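Local coordinates for protein 1-carboxybiuret hydrolase subunit AtzE (Pseudomonas sp., PDB 6C62) that hydrolyses 1-carboxybiuret to urea-1,3-dicarboxylate and ammonia, a step in bacterial breakdown of the herbicide atrazine, at residues 24-38 with 152-164. Numbering follows the deposited sequence.
Sequences ALATIGATDGLINAF and GGSGAAIAAGQVP
Gln162 reaches from the turn after helix 152-159 to Thr31 and Asp32 of helix 17-35, and illustrates how one buried amide can join two helices of the amidase fold. The shorter helix starts just after Ser150, probably part of the charge relay, and ends in a Schellman motif with positive phi at Gly161. Both N-H groups of the amide are used: NE2 gives a nearly straight, in-plane bond to Thr31 OG1 (2.8 Å, 168°) and a second to Asp32 OD1 (3.0 Å), met on its anti side but well out of the carboxylate plane. A chi1 of 60° turns the Thr31 hydroxyl back to donate to Thr27 O while accepting from Gln162. Asp32 OD1 also accepts from Ala37 N, on its syn side and from the opposite face, while OD2 takes Phe38 N, fixing the turn into strand 38-41. Replacing Gln162 by alanine removes the amide, which is likely to leave Thr31 OG1 and Asp32 OD1 without their common donor and to open a gap beside Ile28 CG1. Among apolar contacts, Ile35 CG2 meets Ala156 CB at 3.7 Å and Ala37 CB touches the CB atoms of Ala156 and Ala157. Buried Gln162 OE1 has no hydrogen-bond partner and lies at the Phe38 ring edge, 3.2 Å from Phe38 CE1.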
loop_
_atom_site.group_PDB
_atom_site.type_symbol
_atom_site.label_atom_id
_atom_site.label_comp_id
_atom_site.label_asym_id
_atom_site.label_seq_id
_atom_site.Cartn_x
_atom_site.Cartn_y
_atom_site.Cartn_z
ATOM N N ALA A 24 -34.577 -3.972 -27.698
ATOM C CA ALA A 24 -33.946 -3.187 -26.665
ATOM C C ALA A 24 -33.754 -1.727 -27.122
ATOM O O ALA A 24 -34.053 -0.802 -26.363
ATOM C CB ALA A 24 -32.632 -3.787 -26.247
ATOM N N LEU A 25 -33.287 -1.522 -28.346
ATOM C CA LEU A 25 -33.161 -0.178 -28.860
ATOM C C LEU A 25 -34.478 0.612 -28.844
ATOM O O LEU A 25 -34.503 1.791 -28.472
ATOM C CB LEU A 25 -32.529 -0.158 -30.242
ATOM C CG LEU A 25 -31.076 -0.627 -30.265
ATOM C CD1 LEU A 25 -30.628 -0.808 -31.712
ATOM C CD2 LEU A 25 -30.163 0.328 -29.510
ATOM N N ALA A 26 -35.568 -0.027 -29.240
ATOM C CA ALA A 26 -36.857 0.631 -29.261
ATOM C C ALA A 26 -37.327 0.947 -27.815
ATOM O O ALA A 26 -37.860 2.010 -27.556
ATOM C CB ALA A 26 -37.860 -0.248 -29.982
ATOM N N THR A 27 -37.103 0.034 -26.871
ATOM C CA THR A 27 -37.438 0.334 -25.458
ATOM C C THR A 27 -36.637 1.516 -24.895
ATOM O O THR A 27 -37.174 2.403 -24.216
ATOM C CB THR A 27 -37.210 -0.893 -24.588
ATOM O OG1 THR A 27 -37.979 -1.965 -25.135
ATOM C CG2 THR A 27 -37.662 -0.659 -23.129
ATOM N N ILE A 28 -35.357 1.570 -25.237
ATOM C CA ILE A 28 -34.522 2.681 -24.800
ATOM C C ILE A 28 -35.090 3.976 -25.404
ATOM O O ILE A 28 -35.264 4.975 -24.689
ATOM C CB ILE A 28 -33.049 2.453 -25.190
ATOM C CG1 ILE A 28 -32.492 1.310 -24.341
ATOM C CG2 ILE A 28 -32.229 3.729 -24.983
ATOM C CD1 ILE A 28 -31.211 0.712 -24.929
ATOM N N GLY A 29 -35.386 3.954 -26.705
ATOM C CA GLY A 29 -35.916 5.137 -27.402
ATOM C C GLY A 29 -37.191 5.609 -26.746
ATOM O O GLY A 29 -37.387 6.806 -26.567
ATOM N N ALA A 30 -38.060 4.680 -26.377
ATOM C CA ALA A 30 -39.343 5.070 -25.783
ATOM C C ALA A 30 -39.327 5.485 -24.324
ATOM O O ALA A 30 -40.209 6.248 -23.914
ATOM C CB ALA A 30 -40.364 3.984 -25.970
ATOM N N THR A 31 -38.362 5.017 -23.525
ATOM C CA THR A 31 -38.373 5.220 -22.071
ATOM C C THR A 31 -37.268 6.124 -21.547
ATOM O O THR A 31 -37.397 6.685 -20.468
ATOM C CB THR A 31 -38.222 3.871 -21.312
ATOM O OG1 THR A 31 -36.966 3.232 -21.689
ATOM C CG2 THR A 31 -39.410 2.950 -21.627
ATOM N N ASP A 32 -36.186 6.290 -22.298
ATOM C CA ASP A 32 -35.035 6.932 -21.700
ATOM C C ASP A 32 -35.088 8.456 -21.689
ATOM O O ASP A 32 -34.331 9.061 -20.932
ATOM C CB ASP A 32 -33.704 6.439 -22.252
ATOM C CG ASP A 32 -32.612 6.378 -21.153
ATOM O OD1 ASP A 32 -32.865 5.849 -20.025
ATOM O OD2 ASP A 32 -31.548 6.932 -21.386
ATOM N N GLY A 33 -35.985 9.086 -22.476
ATOM C CA GLY A 33 -36.206 10.503 -22.290
ATOM C C GLY A 33 -36.532 10.803 -20.811
ATOM O O GLY A 33 -35.993 11.768 -20.265
ATOM N N LEU A 34 -37.379 9.971 -20.172
ATOM C CA LEU A 34 -37.718 10.152 -18.775
ATOM C C LEU A 34 -36.691 9.516 -17.754
ATOM O O LEU A 34 -36.289 10.144 -16.788
ATOM C CB LEU A 34 -39.073 9.560 -18.515
ATOM C CG LEU A 34 -39.638 9.765 -17.108
ATOM C CD1 LEU A 34 -39.748 11.224 -16.718
ATOM C CD2 LEU A 34 -40.997 9.086 -17.079
ATOM N N ILE A 35 -36.284 8.277 -17.979
ATOM C CA ILE A 35 -35.440 7.553 -16.995
ATOM C C ILE A 35 -34.032 8.158 -16.985
ATOM O O ILE A 35 -33.420 8.292 -15.924
ATOM C CB ILE A 35 -35.395 6.063 -17.314
ATOM C CG1 ILE A 35 -36.825 5.433 -17.277
ATOM C CG2 ILE A 35 -34.452 5.317 -16.366
ATOM C CD1 ILE A 35 -37.593 5.748 -16.036
ATOM N N ASN A 36 -33.524 8.529 -18.160
ATOM C CA ASN A 36 -32.201 9.120 -18.330
ATOM C C ASN A 36 -31.080 8.203 -17.758
ATOM O O ASN A 36 -30.225 8.643 -17.034
ATOM C CB ASN A 36 -32.144 10.524 -17.705
ATOM C CG ASN A 36 -30.901 11.291 -18.102
ATOM O OD1 ASN A 36 -30.570 11.332 -19.261
ATOM N ND2 ASN A 36 -30.246 11.967 -17.139
ATOM N N ALA A 37 -31.150 6.925 -18.086
ATOM C CA ALA A 37 -30.114 5.953 -17.718
ATOM C C ALA A 37 -28.963 5.960 -18.702
ATOM O O ALA A 37 -27.839 5.722 -18.268
ATOM C CB ALA A 37 -30.690 4.565 -17.620
ATOM N N PHE A 38 -29.179 6.248 -19.981
ATOM C CA PHE A 38 -28.115 6.192 -20.981
ATOM C C PHE A 38 -27.443 7.526 -21.278
ATOM O O PHE A 38 -28.114 8.525 -21.431
ATOM C CB PHE A 38 -28.626 5.634 -22.312
ATOM C CG PHE A 38 -28.735 4.143 -22.343
ATOM C CD1 PHE A 38 -29.779 3.505 -21.712
ATOM C CD2 PHE A 38 -27.780 3.391 -23.007
ATOM C CE1 PHE A 38 -29.904 2.115 -21.737
ATOM C CE2 PHE A 38 -27.869 2.018 -23.050
ATOM C CZ PHE A 38 -28.949 1.361 -22.394
ATOM N N GLY A 152 -26.275 4.491 -10.880
ATOM C CA GLY A 152 -27.717 4.648 -11.013
ATOM C C GLY A 152 -28.272 4.269 -12.389
ATOM O O GLY A 152 -29.339 3.639 -12.486
ATOM N N GLY A 153 -27.559 4.632 -13.443
ATOM C CA GLY A 153 -27.954 4.190 -14.784
ATOM C C GLY A 153 -27.995 2.668 -14.909
ATOM O O GLY A 153 -28.831 2.128 -15.597
ATOM N N SER A 154 -27.058 1.976 -14.258
ATOM C CA SER A 154 -26.949 0.524 -14.286
ATOM C C SER A 154 -28.094 -0.113 -13.629
ATOM O O SER A 154 -28.608 -1.119 -14.138
ATOM C CB SER A 154 -25.616 0.049 -13.660
ATOM O OG SER A 154 -24.521 0.721 -14.317
ATOM N N GLY A 155 -28.563 0.436 -12.522
ATOM C CA GLY A 155 -29.765 -0.101 -11.870
ATOM C C GLY A 155 -31.057 0.253 -12.631
ATOM O O GLY A 155 -31.933 -0.588 -12.800
ATOM N N ALA A 156 -31.167 1.491 -13.068
ATOM C CA ALA A 156 -32.394 1.959 -13.737
ATOM C C ALA A 156 -32.603 1.284 -15.060
ATOM O O ALA A 156 -33.724 0.945 -15.380
ATOM C CB ALA A 156 -32.396 3.461 -13.920
ATOM N N ALA A 157 -31.544 1.074 -15.826
ATOM C CA ALA A 157 -31.721 0.417 -17.127
ATOM C C ALA A 157 -32.328 -0.963 -16.979
ATOM O O ALA A 157 -33.123 -1.376 -17.864
ATOM C CB ALA A 157 -30.416 0.328 -17.913
ATOM N N ILE A 158 -31.987 -1.672 -15.902
ATOM C CA ILE A 158 -32.529 -3.008 -15.697
ATOM C C ILE A 158 -33.984 -2.923 -15.201
ATOM O O ILE A 158 -34.839 -3.594 -15.760
ATOM C CB ILE A 158 -31.699 -3.847 -14.739
ATOM C CG1 ILE A 158 -30.287 -4.007 -15.358
ATOM C CG2 ILE A 158 -32.352 -5.190 -14.487
ATOM C CD1 ILE A 158 -29.339 -4.394 -14.353
ATOM N N ALA A 159 -34.284 -2.011 -14.272
ATOM C CA ALA A 159 -35.614 -1.937 -13.710
ATOM C C ALA A 159 -36.615 -1.394 -14.751
ATOM O O ALA A 159 -37.757 -1.724 -14.700
ATOM C CB ALA A 159 -35.642 -1.095 -12.487
ATOM N N ALA A 160 -36.166 -0.607 -15.694
ATOM C CA ALA A 160 -37.013 -0.096 -16.775
ATOM C C ALA A 160 -37.178 -1.103 -17.904
ATOM O O ALA A 160 -37.846 -0.762 -18.877
ATOM C CB ALA A 160 -36.390 1.179 -17.345
ATOM N N GLY A 161 -36.580 -2.299 -17.834
ATOM C CA GLY A 161 -36.645 -3.273 -18.915
ATOM C C GLY A 161 -35.839 -2.930 -20.169
ATOM O O GLY A 161 -36.068 -3.512 -21.210
ATOM N N GLN A 162 -34.873 -1.993 -20.090
ATOM C CA GLN A 162 -34.081 -1.603 -21.281
ATOM C C GLN A 162 -33.037 -2.681 -21.617
ATOM O O GLN A 162 -32.852 -3.001 -22.778
ATOM C CB GLN A 162 -33.402 -0.245 -21.101
ATOM C CG GLN A 162 -34.385 0.937 -20.939
ATOM C CD GLN A 162 -33.742 2.199 -20.365
ATOM O OE1 GLN A 162 -32.592 2.159 -19.952
ATOM N NE2 GLN A 162 -34.460 3.321 -20.366
ATOM N N VAL A 163 -32.332 -3.170 -20.606
ATOM C CA VAL A 163 -31.422 -4.289 -20.756
ATOM C C VAL A 163 -31.552 -5.235 -19.589
ATOM O O VAL A 163 -31.965 -4.833 -18.521
ATOM C CB VAL A 163 -29.915 -3.837 -20.883
ATOM C CG1 VAL A 163 -29.712 -3.086 -22.167
ATOM C CG2 VAL A 163 -29.493 -2.956 -19.732
ATOM N N PRO A 164 -31.230 -6.516 -19.796
ATOM C CA PRO A 164 -31.276 -7.514 -18.750
ATOM C C PRO A 164 -30.000 -7.574 -17.835
ATOM O O PRO A 164 -30.060 -8.173 -16.794
ATOM C CB PRO A 164 -31.415 -8.826 -19.521
ATOM C CG PRO A 164 -30.674 -8.583 -20.805
ATOM C CD PRO A 164 -30.995 -7.132 -21.129
#